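Local coordinates for O-ureido-L-serine synthase (Streptomyces lavendulae, PDB 3X43), which catalyses the PLP-dependent addition of hydroxyurea to O-acetyl-L-serine, giving O-ureido-L-serine for the biosynthesis of the antibiotic D-cycloserine, at residues K43-L48 with S150-T155; T181-G186 with G229-S234; V196-L201 with R233-D238. All coordinates share one frame; numbering follows the deposited sequence.

In the fold
From the N terminus, interaction 1 comes first. Helix 43-56, which carries the cofactor lysine, meets helix 147-164, and this closes a loop of about 100 residues. That loop ends before interaction 2 begins at helix 180-192. Interaction 2 joins the start of this helix to loop 229-234, and interaction 3 joins strand 197-203 to the residues leading into strand 238-242. The last two loops cross rather than nest: 196-201 lies inside the span of interaction 2, while 233-238 runs past its end, and the two contacts share R233 and S234. Interactions 1 and 2 touch at H152 and T181, beside the PLP phosphate. Interaction 3 extends the link to the edge of the large sheet.

Interaction 1. Residues K43-L48 with S150-T155; sequences KDRLAL and SYHRET. With PLP (pyridoxal-5'-phosphate), chain J.
R45 meets Y151, H152 and T155 of helix 147-164. Between the two segments the polar contact is one weak hydrogen bond. R45 NH1 donates to T155 OG1 at 2.9 Å, with a bent N-H...O angle of 127°. The hydroxyl approaches the rim of the guanidinium, roughly level with it. It donates its own hydrogen bond to Y151 O, OG1 to O 2.7 Å, from above the carbonyl plane. T155 N reaches that carbonyl from the opposite face. E159, further along helix 147-164, adds a salt bridge to R45 NH1, while E34 takes NE.

Packing makes up the rest of the helix contact. The R45 chain is extended from CG to NE and lays CD 3.8 Å from H152 CE1. The guanidinium and imidazole planes are 40° apart. Both R45 O, over one face, and R45 CB touch the Y151 ring, each 3.7 Å from CD2. L48 CD1 comes at the phenol obliquely, 3.4 Å from Y151 OH.

K43 bends at chi2 and chi4 to bring NZ to PLP C4A, covalently bonded at 1.5 Å. This is consistent with the internal aldimine of a PLP enzyme.

With two carboxylates to balance it, buried R45 probably stays charged. Its E159 salt bridge and the Y151 and H152 packing hold the lysine helix against helix 147-164. H152 lies near the phosphate, its ND1 bonded to T156 OG1.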
loop_
_atom_site.group_PDB
_atom_site.type_symbol
_atom_site.label_atom_id
_atom_site.label_comp_id
_atom_site.label_asym_id
_atom_site.label_seq_id
_atom_site.Cartn_x
_atom_site.Cartn_y
_atom_site.Cartn_z
ATOM N N LYS B 43 10.406 -18.490 -1.335
ATOM C CA LYS B 43 11.112 -19.029 -0.181
ATOM C C LYS B 43 11.410 -17.992 0.871
ATOM O O LYS B 43 11.749 -18.332 2.001
ATOM C CB LYS B 43 12.413 -19.691 -0.610
ATOM C CG LYS B 43 12.196 -20.997 -1.328
ATOM C CD LYS B 43 11.121 -21.811 -0.644
ATOM C CE LYS B 43 11.207 -23.231 -1.112
ATOM N NZ LYS B 43 11.046 -23.203 -2.576
ATOM N N ASP B 44 11.304 -16.722 0.508
ATOM C CA ASP B 44 11.560 -15.673 1.472
ATOM C C ASP B 44 10.554 -15.810 2.592
ATOM O O ASP B 44 10.825 -15.440 3.730
ATOM C CB ASP B 44 11.406 -14.305 0.828
ATOM C CG ASP B 44 12.662 -13.849 0.130
ATOM O OD1 ASP B 44 12.694 -12.667 -0.277
ATOM O OD2 ASP B 44 13.608 -14.666 -0.014
ATOM N N ARG B 45 9.392 -16.359 2.269
ATOM C CA ARG B 45 8.344 -16.508 3.259
ATOM C C ARG B 45 8.683 -17.522 4.347
ATOM O O ARG B 45 8.684 -17.173 5.532
ATOM C CB ARG B 45 7.017 -16.866 2.578
ATOM C CG ARG B 45 6.612 -15.892 1.470
ATOM C CD ARG B 45 5.150 -16.042 1.106
ATOM N NE ARG B 45 4.750 -15.137 0.031
ATOM C CZ ARG B 45 3.984 -14.063 0.195
ATOM N NH1 ARG B 45 3.520 -13.740 1.397
ATOM N NH2 ARG B 45 3.674 -13.313 -0.851
ATOM N N LEU B 46 8.980 -18.765 3.972
ATOM C CA LEU B 46 9.306 -19.758 4.998
ATOM C C LEU B 46 10.614 -19.458 5.721
ATOM O O LEU B 46 10.723 -19.680 6.921
ATOM C CB LEU B 46 9.346 -21.172 4.415
ATOM C CG LEU B 46 10.523 -21.603 3.549
ATOM C CD1 LEU B 46 11.740 -21.895 4.417
ATOM C CD2 LEU B 46 10.111 -22.849 2.765
ATOM N N ALA B 47 11.598 -18.940 5.002
ATOM C CA ALA B 47 12.881 -18.628 5.620
ATOM C C ALA B 47 12.725 -17.615 6.746
ATOM O O ALA B 47 13.362 -17.745 7.790
ATOM C CB ALA B 47 13.841 -18.104 4.586
ATOM N N LEU B 48 11.878 -16.607 6.530
ATOM C CA LEU B 48 11.633 -15.569 7.527
ATOM C C LEU B 48 10.775 -16.138 8.650
ATOM O O LEU B 48 11.019 -15.875 9.823
ATOM C CB LEU B 48 10.916 -14.378 6.880
ATOM C CG LEU B 48 10.703 -13.021 7.581
ATOM C CD1 LEU B 48 9.269 -12.952 8.078
ATOM C CD2 LEU B 48 11.691 -12.801 8.730
ATOM N N SER B 150 2.376 -22.209 7.919
ATOM C CA SER B 150 1.798 -21.180 8.779
ATOM C C SER B 150 1.901 -19.783 8.182
ATOM O O SER B 150 0.922 -19.044 8.142
ATOM C CB SER B 150 2.476 -21.195 10.153
ATOM O OG SER B 150 1.678 -21.918 11.069
ATOM N N TYR B 151 3.092 -19.422 7.732
ATOM C CA TYR B 151 3.299 -18.114 7.136
ATOM C C TYR B 151 2.414 -17.933 5.890
ATOM O O TYR B 151 1.935 -16.831 5.613
ATOM C CB TYR B 151 4.780 -17.916 6.771
ATOM C CG TYR B 151 5.199 -16.464 6.844
ATOM C CD1 TYR B 151 5.417 -15.842 8.081
ATOM C CD2 TYR B 151 5.291 -15.690 5.688
ATOM C CE1 TYR B 151 5.705 -14.481 8.155
ATOM C CE2 TYR B 151 5.578 -14.335 5.756
ATOM C CZ TYR B 151 5.780 -13.735 6.989
ATOM O OH TYR B 151 6.030 -12.384 7.050
ATOM N N HIS B 152 2.188 -19.017 5.152
ATOM C CA HIS B 152 1.363 -18.949 3.949
ATOM C C HIS B 152 -0.106 -18.732 4.294
ATOM O O HIS B 152 -0.842 -18.071 3.551
ATOM C CB HIS B 152 1.532 -20.227 3.118
ATOM C CG HIS B 152 2.840 -20.299 2.397
ATOM N ND1 HIS B 152 3.116 -19.541 1.279
ATOM C CD2 HIS B 152 3.970 -20.996 2.667
ATOM C CE1 HIS B 152 4.360 -19.764 0.894
ATOM N NE2 HIS B 152 4.900 -20.643 1.720
ATOM N N ARG B 153 -0.528 -19.281 5.425
ATOM C CA ARG B 153 -1.908 -19.132 5.877
ATOM C C ARG B 153 -2.198 -17.674 6.211
ATOM O O ARG B 153 -3.256 -17.136 5.889
ATOM C CB ARG B 153 -2.133 -19.952 7.139
ATOM C CG ARG B 153 -2.533 -21.381 6.892
ATOM C CD ARG B 153 -2.952 -22.062 8.178
ATOM N NE ARG B 153 -2.551 -23.460 8.149
ATOM C CZ ARG B 153 -1.571 -23.964 8.884
ATOM N NH1 ARG B 153 -0.898 -23.175 9.710
ATOM N NH2 ARG B 153 -1.249 -25.245 8.765
ATOM N N GLU B 154 -1.233 -17.045 6.860
ATOM C CA GLU B 154 -1.382 -15.673 7.307
ATOM C C GLU B 154 -0.998 -14.580 6.315
ATOM O O GLU B 154 -1.525 -13.478 6.392
ATOM C CB GLU B 154 -0.612 -15.496 8.622
ATOM C CG GLU B 154 -1.140 -16.403 9.737
ATOM C CD GLU B 154 -0.091 -16.738 10.796
ATOM O OE1 GLU B 154 0.611 -15.815 11.267
ATOM O OE2 GLU B 154 0.023 -17.931 11.161
ATOM N N THR B 155 -0.090 -14.863 5.388
ATOM C CA THR B 155 0.286 -13.845 4.424
ATOM C C THR B 155 -0.225 -14.148 3.009
ATOM O O THR B 155 -1.152 -13.498 2.523
ATOM C CB THR B 155 1.809 -13.652 4.397
ATOM O OG1 THR B 155 2.435 -14.829 3.883
ATOM C CG2 THR B 155 2.328 -13.380 5.798
HETATM N N1 PLP J . 8.934 -23.583 -7.325
HETATM C C2 PLP J . 10.187 -23.122 -6.905
HETATM C C2A PLP J . 11.205 -22.591 -7.891
HETATM C C3 PLP J . 10.452 -23.170 -5.565
HETATM O O3 PLP J . 11.612 -22.688 -5.079
HETATM C C4 PLP J . 9.465 -23.691 -4.687
HETATM C C4A PLP J . 9.747 -23.684 -3.129
HETATM C C5 PLP J . 8.222 -24.151 -5.206
HETATM C C6 PLP J . 7.994 -24.073 -6.502
HETATM C C5A PLP J . 7.177 -24.897 -4.379
HETATM O O4P PLP J . 6.651 -24.136 -3.284
HETATM P P PLP J . 6.309 -24.777 -1.865
HETATM O O1P PLP J . 7.569 -25.284 -1.328
HETATM O O2P PLP J . 5.752 -23.717 -1.032
HETATM O O3P PLP J . 5.336 -25.840 -2.100
#

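Interaction 2. Residues T181-G186 with G229-S234; sequences TLTGVG and GVLDRS. With PLP (pyridoxal-5'-phosphate), chain J.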
loop_
_atom_site.group_PDB
_atom_site.type_symbol
_atom_site.label_atom_id
_atom_site.label_comp_id
_atom_site.label_asym_id
_atom_site.label_seq_id
_atom_site.Cartn_x
_atom_site.Cartn_y
_atom_site.Cartn_z
ATOM N N THR B 181 3.094 -23.840 0.469
ATOM C CA THR B 181 2.184 -22.945 -0.234
ATOM C C THR B 181 0.806 -23.570 -0.424
ATOM O O THR B 181 -0.215 -22.983 -0.048
ATOM C CB THR B 181 2.733 -22.563 -1.625
ATOM O OG1 THR B 181 4.028 -21.962 -1.485
ATOM C CG2 THR B 181 1.800 -21.585 -2.303
ATOM N N LEU B 182 0.792 -24.764 -1.007
ATOM C CA LEU B 182 -0.446 -25.476 -1.280
ATOM C C LEU B 182 -1.218 -25.771 -0.006
ATOM O O LEU B 182 -2.440 -25.649 0.032
ATOM C CB LEU B 182 -0.146 -26.784 -2.025
ATOM C CG LEU B 182 -1.173 -27.920 -1.939
ATOM C CD1 LEU B 182 -2.402 -27.586 -2.772
ATOM C CD2 LEU B 182 -0.535 -29.211 -2.436
ATOM N N THR B 183 -0.498 -26.162 1.038
ATOM C CA THR B 183 -1.124 -26.485 2.310
ATOM C C THR B 183 -1.717 -25.254 2.968
ATOM O O THR B 183 -2.902 -25.230 3.311
ATOM C CB THR B 183 -0.106 -27.141 3.263
ATOM O OG1 THR B 183 0.222 -28.447 2.768
ATOM C CG2 THR B 183 -0.677 -27.261 4.671
ATOM N N GLY B 184 -0.887 -24.228 3.130
ATOM C CA GLY B 184 -1.342 -22.995 3.751
ATOM C C GLY B 184 -2.460 -22.276 3.011
ATOM O O GLY B 184 -3.486 -21.939 3.594
ATOM N N VAL B 185 -2.264 -22.019 1.726
ATOM C CA VAL B 185 -3.286 -21.327 0.953
ATOM C C VAL B 185 -4.532 -22.208 0.852
ATOM O O VAL B 185 -5.656 -21.729 1.007
ATOM C CB VAL B 185 -2.754 -20.962 -0.466
ATOM C CG1 VAL B 185 -3.886 -20.427 -1.363
ATOM C CG2 VAL B 185 -1.672 -19.918 -0.336
ATOM N N GLY B 186 -4.317 -23.503 0.628
ATOM C CA GLY B 186 -5.421 -24.442 0.495
ATOM C C GLY B 186 -6.335 -24.538 1.702
ATOM O O GLY B 186 -7.563 -24.594 1.578
ATOM N N GLY B 229 6.069 -34.016 5.330
ATOM C CA GLY B 229 5.110 -34.228 6.397
ATOM C C GLY B 229 4.270 -33.004 6.691
ATOM O O GLY B 229 3.293 -33.067 7.441
ATOM N N VAL B 230 4.652 -31.879 6.104
ATOM C CA VAL B 230 3.911 -30.646 6.305
ATOM C C VAL B 230 2.708 -30.584 5.354
ATOM O O VAL B 230 1.898 -29.658 5.422
ATOM C CB VAL B 230 4.835 -29.417 6.101
ATOM C CG1 VAL B 230 4.493 -28.686 4.808
ATOM C CG2 VAL B 230 4.721 -28.495 7.294
ATOM N N LEU B 231 2.586 -31.592 4.493
ATOM C CA LEU B 231 1.506 -31.658 3.515
ATOM C C LEU B 231 0.164 -32.152 4.047
ATOM O O LEU B 231 0.097 -33.093 4.832
ATOM C CB LEU B 231 1.934 -32.541 2.337
ATOM C CG LEU B 231 0.832 -33.008 1.373
ATOM C CD1 LEU B 231 0.197 -31.825 0.679
ATOM C CD2 LEU B 231 1.421 -33.951 0.361
ATOM N N ASP B 232 -0.908 -31.504 3.606
ATOM C CA ASP B 232 -2.264 -31.883 3.989
ATOM C C ASP B 232 -2.971 -32.079 2.659
ATOM O O ASP B 232 -3.712 -31.209 2.204
ATOM C CB ASP B 232 -2.950 -30.763 4.781
ATOM C CG ASP B 232 -4.459 -30.984 4.941
ATOM O OD1 ASP B 232 -4.992 -31.981 4.407
ATOM O OD2 ASP B 232 -5.120 -30.155 5.604
ATOM N N ARG B 233 -2.739 -33.228 2.035
ATOM C CA ARG B 233 -3.336 -33.501 0.737
ATOM C C ARG B 233 -4.859 -33.485 0.681
ATOM O O ARG B 233 -5.444 -33.557 -0.406
ATOM C CB ARG B 233 -2.812 -34.824 0.189
ATOM C CG ARG B 233 -2.821 -35.971 1.159
ATOM C CD ARG B 233 -2.225 -37.187 0.491
ATOM N NE ARG B 233 -0.823 -37.381 0.856
ATOM C CZ ARG B 233 -0.197 -38.549 0.768
ATOM N NH1 ARG B 233 -0.854 -39.612 0.326
ATOM N NH2 ARG B 233 1.070 -38.659 1.135
ATOM N N SER B 234 -5.508 -33.382 1.834
ATOM C CA SER B 234 -6.974 -33.345 1.867
ATOM C C SER B 234 -7.469 -32.030 1.257
ATOM O O SER B 234 -8.628 -31.894 0.841
ATOM C CB SER B 234 -7.470 -33.464 3.312
ATOM O OG SER B 234 -7.507 -32.202 3.949
HETATM N N1 PLP J . 8.934 -23.583 -7.325
HETATM C C2 PLP J . 10.187 -23.122 -6.905
HETATM C C2A PLP J . 11.205 -22.591 -7.891
HETATM C C3 PLP J . 10.452 -23.170 -5.565
HETATM O O3 PLP J . 11.612 -22.688 -5.079
HETATM C C4 PLP J . 9.465 -23.691 -4.687
HETATM C C4A PLP J . 9.747 -23.684 -3.129
HETATM C C5 PLP J . 8.222 -24.151 -5.206
HETATM C C6 PLP J . 7.994 -24.073 -6.502
HETATM C C5A PLP J . 7.177 -24.897 -4.379
HETATM O O4P PLP J . 6.651 -24.136 -3.284
HETATM P P PLP J . 6.309 -24.777 -1.865
HETATM O O1P PLP J . 7.569 -25.284 -1.328
HETATM O O2P PLP J . 5.752 -23.717 -1.032
HETATM O O3P PLP J . 5.336 -25.840 -2.100
#
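T183 points at the backbone of V230, L231 and D232, and its two branches share the work. OG1 lies beside the backbone N (chi1 -69°), and this places it 3.4 Å from D232 N. The N-H...O angle is 144° and the hydrogen bond is weak. The stronger bond of this hydroxyl is to T179 O, just before the helix. Both branches also touch V230 O, T183 OG1 at 3.4 Å and T183 CG2 at 3.6 Å. The T183 and D232 side chains cross at about a right angle, with CG2 of T183 4.2 Å from CB of D232.

L182 and L231 meet end against end at a slant, CD2 to CD1 4.1 Å. This is the apolar part of the contact.

D232 has its carboxylate swung away from its own N (chi1 168°), which lets it fold over the residues that follow. D232 OD1 accepts from S234 N at 3.0 Å on the anti side, which makes an Asx turn. S234 OG donates to the same D232 OD1 at 2.6 Å from the syn side. The double grip fixes the carboxylate at the start of the short 3-10 turn, and D232 OD2 is bonded to Q187.

At the N-terminal end of helix 180-192, T181 binds the cofactor phosphate. Its OG1 is 2.5 Å from PLP O2P, and its backbone N donates to the same oxygen. The positive pole of the helix end probably favours the anion here. G177 N and T178 OG1 also bind PLP.

The loop thus lies along helix 180-192. T183 and V230 also touch P149 of helix 147-164, while L182 rests on T174 of strand 171-175 and on V198 and A200 of strand 197-203.

Interaction 3. Residues V196-L201 with R233-D238; sequences VRVVAL and RSVIDD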
loop_
_atom_site.group_PDB
_atom_site.type_symbol
_atom_site.label_atom_id
_atom_site.label_comp_id
_atom_site.label_asym_id
_atom_site.label_seq_id
_atom_site.Cartn_x
_atom_site.Cartn_y
_atom_site.Cartn_z
ATOM N N VAL B 196 -13.792 -22.330 -4.793
ATOM C CA VAL B 196 -12.531 -22.257 -5.532
ATOM C C VAL B 196 -11.893 -23.640 -5.538
ATOM O O VAL B 196 -11.693 -24.233 -4.485
ATOM C CB VAL B 196 -11.524 -21.268 -4.874
ATOM C CG1 VAL B 196 -10.222 -21.231 -5.665
ATOM C CG2 VAL B 196 -12.120 -19.894 -4.809
ATOM N N ARG B 197 -11.581 -24.153 -6.725
ATOM C CA ARG B 197 -10.948 -25.461 -6.848
ATOM C C ARG B 197 -9.439 -25.317 -6.659
ATOM O O ARG B 197 -8.791 -24.543 -7.365
ATOM C CB ARG B 197 -11.222 -26.084 -8.229
ATOM C CG ARG B 197 -12.640 -25.880 -8.764
ATOM C CD ARG B 197 -13.561 -27.058 -8.441
ATOM N NE ARG B 197 -12.925 -28.357 -8.664
ATOM C CZ ARG B 197 -13.343 -29.505 -8.126
ATOM N NH1 ARG B 197 -14.404 -29.526 -7.327
ATOM N NH2 ARG B 197 -12.687 -30.634 -8.375
ATOM N N VAL B 198 -8.892 -26.054 -5.694
ATOM C CA VAL B 198 -7.463 -26.037 -5.413
ATOM C C VAL B 198 -6.826 -27.068 -6.346
ATOM O O VAL B 198 -7.055 -28.271 -6.214
ATOM C CB VAL B 198 -7.190 -26.406 -3.928
ATOM C CG1 VAL B 198 -5.691 -26.472 -3.657
ATOM C CG2 VAL B 198 -7.839 -25.384 -3.021
ATOM N N VAL B 199 -6.039 -26.587 -7.297
ATOM C CA VAL B 199 -5.405 -27.452 -8.275
ATOM C C VAL B 199 -3.921 -27.641 -8.002
ATOM O O VAL B 199 -3.140 -26.693 -8.085
ATOM C CB VAL B 199 -5.575 -26.868 -9.691
ATOM C CG1 VAL B 199 -5.038 -27.836 -10.725
ATOM C CG2 VAL B 199 -7.051 -26.557 -9.954
ATOM N N ALA B 200 -3.532 -28.870 -7.682
ATOM C CA ALA B 200 -2.136 -29.170 -7.405
ATOM C C ALA B 200 -1.544 -29.985 -8.545
ATOM O O ALA B 200 -2.071 -31.034 -8.915
ATOM C CB ALA B 200 -2.011 -29.932 -6.089
ATOM N N LEU B 201 -0.441 -29.498 -9.098
ATOM C CA LEU B 201 0.201 -30.179 -10.201
ATOM C C LEU B 201 1.493 -30.852 -9.786
ATOM O O LEU B 201 2.124 -30.463 -8.807
ATOM C CB LEU B 201 0.468 -29.191 -11.341
ATOM C CG LEU B 201 1.563 -28.142 -11.154
ATOM C CD1 LEU B 201 2.918 -28.719 -11.525
ATOM C CD2 LEU B 201 1.252 -26.946 -12.024
ATOM N N ARG B 233 -2.739 -33.228 2.035
ATOM C CA ARG B 233 -3.336 -33.501 0.737
ATOM C C ARG B 233 -4.859 -33.485 0.681
ATOM O O ARG B 233 -5.444 -33.557 -0.406
ATOM C CB ARG B 233 -2.812 -34.824 0.189
ATOM C CG ARG B 233 -2.821 -35.971 1.159
ATOM C CD ARG B 233 -2.225 -37.187 0.491
ATOM N NE ARG B 233 -0.823 -37.381 0.856
ATOM C CZ ARG B 233 -0.197 -38.549 0.768
ATOM N NH1 ARG B 233 -0.854 -39.612 0.326
ATOM N NH2 ARG B 233 1.070 -38.659 1.135
ATOM N N SER B 234 -5.508 -33.382 1.834
ATOM C CA SER B 234 -6.974 -33.345 1.867
ATOM C C SER B 234 -7.469 -32.030 1.257
ATOM O O SER B 234 -8.628 -31.894 0.841
ATOM C CB SER B 234 -7.470 -33.464 3.312
ATOM O OG SER B 234 -7.507 -32.202 3.949
ATOM N N VAL B 235 -6.558 -31.069 1.205
ATOM C CA VAL B 235 -6.833 -29.744 0.682
ATOM C C VAL B 235 -6.982 -29.724 -0.844
ATOM O O VAL B 235 -7.626 -28.836 -1.401
ATOM C CB VAL B 235 -5.697 -28.788 1.122
ATOM C CG1 VAL B 235 -4.816 -28.422 -0.056
ATOM C CG2 VAL B 235 -6.279 -27.579 1.797
ATOM N N ILE B 236 -6.394 -30.716 -1.502
ATOM C CA ILE B 236 -6.411 -30.819 -2.961
ATOM C C ILE B 236 -7.746 -31.246 -3.563
ATOM O O ILE B 236 -8.276 -32.301 -3.223
ATOM C CB ILE B 236 -5.328 -31.810 -3.436
ATOM C CG1 ILE B 236 -3.960 -31.355 -2.930
ATOM C CG2 ILE B 236 -5.358 -31.936 -4.949
ATOM C CD1 ILE B 236 -2.830 -32.287 -3.296
ATOM N N ASP B 237 -8.276 -30.416 -4.460
ATOM C CA ASP B 237 -9.538 -30.697 -5.145
ATOM C C ASP B 237 -9.224 -31.385 -6.480
ATOM O O ASP B 237 -9.950 -32.280 -6.912
ATOM C CB ASP B 237 -10.306 -29.401 -5.419
ATOM C CG ASP B 237 -11.130 -28.940 -4.231
ATOM O OD1 ASP B 237 -10.782 -27.898 -3.631
ATOM O OD2 ASP B 237 -12.130 -29.615 -3.901
ATOM N N ASP B 238 -8.140 -30.956 -7.128
ATOM C CA ASP B 238 -7.720 -31.534 -8.405
ATOM C C ASP B 238 -6.210 -31.770 -8.476
ATOM O O ASP B 238 -5.420 -30.831 -8.341
ATOM C CB ASP B 238 -8.130 -30.626 -9.571
ATOM C CG ASP B 238 -9.621 -30.341 -9.600
ATOM O OD1 ASP B 238 -10.402 -31.236 -9.987
ATOM O OD2 ASP B 238 -10.016 -29.215 -9.239
#
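R197 and D238 are brought together by bends in the arginine chain. R197 turns at chi2 (-95°) and again at chi3, and its guanidinium swings back alongside the next strand. D238 has its CG beside the backbone N (chi1 -56°), which presents the carboxylate to it. The setting is the mixed, mostly parallel six-stranded sheet of the fold type II PLP enzyme. D238 opens the outermost strand 238-242 and forms a parallel bridge with V199 of strand 197-203 at the sheet edge.

The salt bridge is side-on. D238 OD2 accepts from R197 NE at 3.1 Å through its syn lone pair, tilted somewhat from the guanidinium plane. R197 NH2 donates to D238 OD1 at 2.9 Å. OD1 lies in the guanidinium plane, yet the two planar groups are strongly twisted against each other. D237 CB lies over one face of the guanidinium. Toward R197, D237 OD2 offers charge alone.

Three backbone bonds join strand 197-203 to D237 and D238. V198 O accepts twice, from D237 N and D238 N, at 3.0 Å each. The D237 amide lies in the carbonyl plane and the D238 amide is tilted from it. A200 N donates to D238 O at 2.8 Å, almost in line with the carbonyl (C=O...N 172°). V198 N makes a weak bond to D237 OD1.

On the face carrying V198 and A200 the side-chain packing is apolar. A200 CB packs on I236 CD1 at 3.7 Å, and V198 CG1 approaches V235 CG1 crosswise. L182 of helix 180-192 covers V198, V235 and I236. V199 faces the opposite way, onto T272 and I276 of helix 264-279. D238 O also receives a CA-H...O contact from V199 CA at 3.4 Å.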